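Local coordinates for protein phosphatidylinositol-specific phospholipase C1 (Streptomyces antibioticus, PDB 3H4X) that belongs to the calcium-dependent phosphoinositide-specific phospholipase C family and folds as a barrel of mostly parallel strands and surrounding helices, at residues Ala39-Asp53 and Asn83-Thr97. Residues are numbered along the deposited sequence; the frame is centred on the assembly and turned at random.
Sequences AYEKEKYRYFADALD and NSNCEGAANASELRT
Asn85 ND2 bonds the carbonyl oxygens of Ala39 (3.0 Å, on a lone pair) and Tyr45 (2.9 Å) in the loop before helix 48-52. Both amide hydrogens are thus spent, which probably fixes the amide's rotation. With CG between the backbone N and carbonyl carbon (chi1 57°), the amide turns into that loop. Asn85 N donates to Tyr40 O, and Phe48 N to Asn85 O.

Further along, Arg96 lays its CA over the centre of the Tyr47 ring, a CH-pi contact 3.5 Å from the centroid. Its extended chain then grips Asp50 side-on: NE (2.8 Å) and NH2 both reach OD1 from one face of the carboxylate. NH2 also salt-bridges Asp53 OD2 at 2.8 Å, the two flat groups nearly coplanar, completing a three-residue network; Ala49 CB covers one guanidinium face.

Glu87 OE1 and OE2 accept from Arg96 N and Thr97 N, holding the chain over Tyr47. Tyr47 is the N-cap residue, its N donating to Asp50 OD2. Trp114 NE1 holds Asp53 OD1.

Lys42, salt-bridged to Asp101, lines the acetyl group's pocket with it and Asn83. Phe48 and Leu52 touch strand 58-64 through Leu61 and Leu59, and helix 104-117 through Cys107 and Trp114; Cys86 also meets Cys107.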
# COMPACT_ATOMS: atom_id res chain seq x y z
N ALA A 39 -5.24 -0.89 9.47
CA ALA A 39 -5.72 0.42 9.91
C ALA A 39 -7.25 0.53 9.93
O ALA A 39 -7.80 1.51 10.43
CB ALA A 39 -5.13 1.51 9.03
N TYR A 40 -7.91 -0.48 9.38
CA TYR A 40 -9.37 -0.51 9.30
C TYR A 40 -9.97 -1.15 10.56
O TYR A 40 -11.19 -1.26 10.67
CB TYR A 40 -9.80 -1.34 8.08
CG TYR A 40 -9.29 -2.76 8.18
CD1 TYR A 40 -10.03 -3.74 8.82
CD2 TYR A 40 -8.04 -3.10 7.70
CE1 TYR A 40 -9.56 -5.03 8.94
CE2 TYR A 40 -7.55 -4.39 7.82
CZ TYR A 40 -8.32 -5.35 8.45
OH TYR A 40 -7.88 -6.65 8.59
N GLU A 41 -9.13 -1.57 11.49
CA GLU A 41 -9.62 -2.22 12.70
C GLU A 41 -10.10 -1.21 13.74
O GLU A 41 -9.38 -0.29 14.11
CB GLU A 41 -8.56 -3.15 13.29
CG GLU A 41 -8.28 -4.36 12.41
CD GLU A 41 -7.48 -5.43 13.10
OE1 GLU A 41 -6.49 -5.08 13.78
OE2 GLU A 41 -7.84 -6.61 12.96
N LYS A 42 -11.32 -1.41 14.21
CA LYS A 42 -11.95 -0.49 15.15
C LYS A 42 -11.14 -0.34 16.45
O LYS A 42 -11.17 0.71 17.09
CB LYS A 42 -13.39 -0.92 15.43
CG LYS A 42 -14.32 -0.76 14.23
CD LYS A 42 -15.66 -1.45 14.43
CE LYS A 42 -15.58 -2.95 14.16
NZ LYS A 42 -16.92 -3.60 14.21
N GLU A 43 -10.41 -1.39 16.82
CA GLU A 43 -9.58 -1.36 18.02
C GLU A 43 -8.43 -0.37 17.91
O GLU A 43 -7.97 0.18 18.91
CB GLU A 43 -9.04 -2.76 18.31
CG GLU A 43 -8.18 -2.86 19.57
CD GLU A 43 -7.57 -4.24 19.74
OE1 GLU A 43 -7.51 -5.00 18.75
OE2 GLU A 43 -7.15 -4.57 20.87
N LYS A 44 -7.95 -0.13 16.68
CA LYS A 44 -6.89 0.83 16.46
C LYS A 44 -7.46 2.23 16.27
O LYS A 44 -6.98 3.20 16.87
CB LYS A 44 -6.06 0.46 15.23
CG LYS A 44 -5.31 -0.86 15.34
CD LYS A 44 -4.18 -0.91 14.31
CE LYS A 44 -3.51 -2.27 14.28
NZ LYS A 44 -4.42 -3.29 13.72
N TYR A 45 -8.47 2.33 15.41
CA TYR A 45 -9.09 3.60 15.04
C TYR A 45 -10.60 3.42 15.02
O TYR A 45 -11.12 2.59 14.28
CB TYR A 45 -8.57 4.06 13.67
CG TYR A 45 -7.10 4.40 13.70
CD1 TYR A 45 -6.65 5.52 14.39
CD2 TYR A 45 -6.16 3.61 13.04
CE1 TYR A 45 -5.31 5.84 14.43
CE2 TYR A 45 -4.81 3.93 13.07
CZ TYR A 45 -4.39 5.04 13.77
OH TYR A 45 -3.05 5.36 13.81
N ARG A 46 -11.30 4.20 15.83
CA ARG A 46 -12.74 4.07 15.93
C ARG A 46 -13.41 4.20 14.57
O ARG A 46 -14.30 3.43 14.22
CB ARG A 46 -13.31 5.10 16.91
CG ARG A 46 -14.80 4.95 17.14
CD ARG A 46 -15.29 5.86 18.24
NE ARG A 46 -16.75 5.87 18.33
CZ ARG A 46 -17.47 4.87 18.81
NH1 ARG A 46 -16.88 3.76 19.25
NH2 ARG A 46 -18.80 4.96 18.85
N TYR A 47 -12.98 5.21 13.81
CA TYR A 47 -13.44 5.41 12.44
C TYR A 47 -12.25 5.45 11.51
O TYR A 47 -11.15 5.84 11.92
CB TYR A 47 -14.21 6.72 12.31
CG TYR A 47 -15.52 6.75 13.06
CD1 TYR A 47 -16.68 6.24 12.51
CD2 TYR A 47 -15.58 7.29 14.34
CE1 TYR A 47 -17.88 6.28 13.21
CE2 TYR A 47 -16.77 7.32 15.05
CZ TYR A 47 -17.91 6.82 14.48
OH TYR A 47 -19.08 6.86 15.19
N PHE A 48 -12.45 5.06 10.26
CA PHE A 48 -11.36 5.16 9.30
C PHE A 48 -10.85 6.59 9.18
O PHE A 48 -9.67 6.82 8.92
CB PHE A 48 -11.75 4.59 7.93
CG PHE A 48 -10.57 4.31 7.06
CD1 PHE A 48 -9.68 3.30 7.40
CD2 PHE A 48 -10.31 5.07 5.93
CE1 PHE A 48 -8.57 3.04 6.62
CE2 PHE A 48 -9.20 4.80 5.14
CZ PHE A 48 -8.33 3.79 5.49
N ALA A 49 -11.73 7.57 9.40
CA ALA A 49 -11.31 8.97 9.41
C ALA A 49 -10.19 9.19 10.42
O ALA A 49 -9.31 10.01 10.21
CB ALA A 49 -12.49 9.88 9.72
N ASP A 50 -10.25 8.47 11.54
CA ASP A 50 -9.20 8.58 12.55
C ASP A 50 -7.87 8.02 12.04
O ASP A 50 -6.81 8.55 12.36
CB ASP A 50 -9.61 7.90 13.85
CG ASP A 50 -10.82 8.55 14.48
OD1 ASP A 50 -10.84 9.80 14.59
OD2 ASP A 50 -11.76 7.82 14.85
N ALA A 51 -7.92 6.95 11.25
CA ALA A 51 -6.71 6.43 10.62
C ALA A 51 -6.14 7.48 9.67
O ALA A 51 -4.93 7.72 9.64
CB ALA A 51 -7.00 5.13 9.89
N LEU A 52 -7.01 8.10 8.88
CA LEU A 52 -6.56 9.14 7.96
C LEU A 52 -5.97 10.34 8.70
O LEU A 52 -4.99 10.93 8.25
CB LEU A 52 -7.69 9.56 7.03
CG LEU A 52 -8.12 8.48 6.04
CD1 LEU A 52 -9.49 8.77 5.47
CD2 LEU A 52 -7.10 8.34 4.91
N ASP A 53 -6.55 10.68 9.84
CA ASP A 53 -6.06 11.81 10.62
C ASP A 53 -4.86 11.48 11.52
O ASP A 53 -4.34 12.36 12.20
CB ASP A 53 -7.20 12.43 11.46
CG ASP A 53 -8.09 13.35 10.65
OD1 ASP A 53 -7.59 13.98 9.69
OD2 ASP A 53 -9.29 13.45 10.97
N ASN A 83 -15.96 -6.31 8.76
CA ASN A 83 -15.56 -5.96 10.11
C ASN A 83 -14.52 -4.86 9.97
O ASN A 83 -13.34 -5.13 9.74
CB ASN A 83 -15.03 -7.19 10.85
CG ASN A 83 -14.66 -6.89 12.29
OD1 ASN A 83 -14.47 -5.74 12.68
ND2 ASN A 83 -14.55 -7.95 13.09
N SER A 84 -14.97 -3.62 10.08
CA SER A 84 -14.14 -2.49 9.70
C SER A 84 -14.62 -1.22 10.39
O SER A 84 -15.74 -1.17 10.92
CB SER A 84 -14.22 -2.27 8.19
OG SER A 84 -15.43 -1.62 7.85
N ASN A 85 -13.78 -0.20 10.35
CA ASN A 85 -14.12 1.11 10.88
C ASN A 85 -14.59 2.07 9.79
O ASN A 85 -14.71 3.28 10.02
CB ASN A 85 -12.94 1.70 11.65
CG ASN A 85 -11.69 1.81 10.81
OD1 ASN A 85 -11.73 1.71 9.58
ND2 ASN A 85 -10.55 2.03 11.46
N CYS A 86 -14.87 1.54 8.61
CA CYS A 86 -15.30 2.36 7.48
C CYS A 86 -16.80 2.65 7.56
O CYS A 86 -17.58 1.77 7.93
CB CYS A 86 -14.94 1.66 6.17
SG CYS A 86 -13.20 1.18 6.08
N GLU A 87 -17.20 3.87 7.21
CA GLU A 87 -18.60 4.30 7.35
C GLU A 87 -19.33 4.55 6.04
O GLU A 87 -20.55 4.64 6.03
CB GLU A 87 -18.72 5.63 8.11
CG GLU A 87 -17.87 5.86 9.31
CD GLU A 87 -17.94 7.34 9.71
OE1 GLU A 87 -16.91 8.04 9.60
OE2 GLU A 87 -19.04 7.82 10.07
N GLY A 88 -18.59 4.74 4.96
CA GLY A 88 -19.22 5.17 3.71
C GLY A 88 -19.81 6.57 3.80
O GLY A 88 -20.92 6.82 3.31
N ALA A 89 -19.09 7.48 4.43
CA ALA A 89 -19.54 8.87 4.55
C ALA A 89 -19.73 9.50 3.18
O ALA A 89 -18.90 9.33 2.29
CB ALA A 89 -18.54 9.68 5.36
N ALA A 90 -20.83 10.23 3.01
CA ALA A 90 -21.12 10.89 1.74
C ALA A 90 -20.28 12.16 1.56
O ALA A 90 -20.03 12.60 0.44
CB ALA A 90 -22.60 11.22 1.63
N ASN A 91 -19.85 12.74 2.68
CA ASN A 91 -19.05 13.96 2.65
C ASN A 91 -18.39 14.16 4.01
O ASN A 91 -18.66 13.41 4.94
CB ASN A 91 -19.92 15.17 2.29
CG ASN A 91 -21.12 15.31 3.21
OD1 ASN A 91 -20.97 15.41 4.42
ND2 ASN A 91 -22.31 15.31 2.63
N ALA A 92 -17.53 15.17 4.11
CA ALA A 92 -16.76 15.39 5.33
C ALA A 92 -17.65 15.64 6.55
O ALA A 92 -17.28 15.28 7.67
CB ALA A 92 -15.77 16.53 5.13
N SER A 93 -18.81 16.26 6.34
CA SER A 93 -19.71 16.57 7.44
C SER A 93 -20.20 15.30 8.14
O SER A 93 -20.62 15.34 9.30
CB SER A 93 -20.92 17.39 6.95
OG SER A 93 -21.96 16.55 6.48
N GLU A 94 -20.13 14.19 7.42
CA GLU A 94 -20.63 12.91 7.91
C GLU A 94 -19.56 12.02 8.53
O GLU A 94 -19.87 10.94 9.03
CB GLU A 94 -21.33 12.13 6.78
CG GLU A 94 -22.60 12.77 6.26
CD GLU A 94 -23.40 11.84 5.36
OE1 GLU A 94 -22.88 10.75 5.01
OE2 GLU A 94 -24.54 12.19 5.02
N LEU A 95 -18.31 12.45 8.50
CA LEU A 95 -17.26 11.63 9.08
C LEU A 95 -17.46 11.51 10.59
O LEU A 95 -17.77 12.50 11.27
CB LEU A 95 -15.87 12.18 8.74
CG LEU A 95 -15.46 12.00 7.27
CD1 LEU A 95 -14.22 12.81 6.96
CD2 LEU A 95 -15.25 10.53 6.93
N ARG A 96 -17.29 10.30 11.11
CA ARG A 96 -17.52 10.01 12.52
C ARG A 96 -18.98 10.21 12.90
O ARG A 96 -19.28 10.83 13.92
CB ARG A 96 -16.61 10.86 13.42
CG ARG A 96 -15.14 10.74 13.10
CD ARG A 96 -14.28 11.62 14.00
NE ARG A 96 -12.88 11.43 13.67
CZ ARG A 96 -12.26 12.04 12.66
NH1 ARG A 96 -12.92 12.91 11.90
NH2 ARG A 96 -10.99 11.77 12.42
N THR A 97 -19.90 9.68 12.09
CA THR A 97 -21.33 9.78 12.38
C THR A 97 -22.13 8.51 12.09
O THR A 97 -23.21 8.33 12.63
CB THR A 97 -22.02 10.93 11.62
OG1 THR A 97 -22.10 10.61 10.22
CG2 THR A 97 -21.27 12.24 11.81
O HOH W 1 -12.42 -4.09 13.43
O HOH W 2 -14.49 7.12 8.72
O HOH W 3 -11.54 13.96 9.56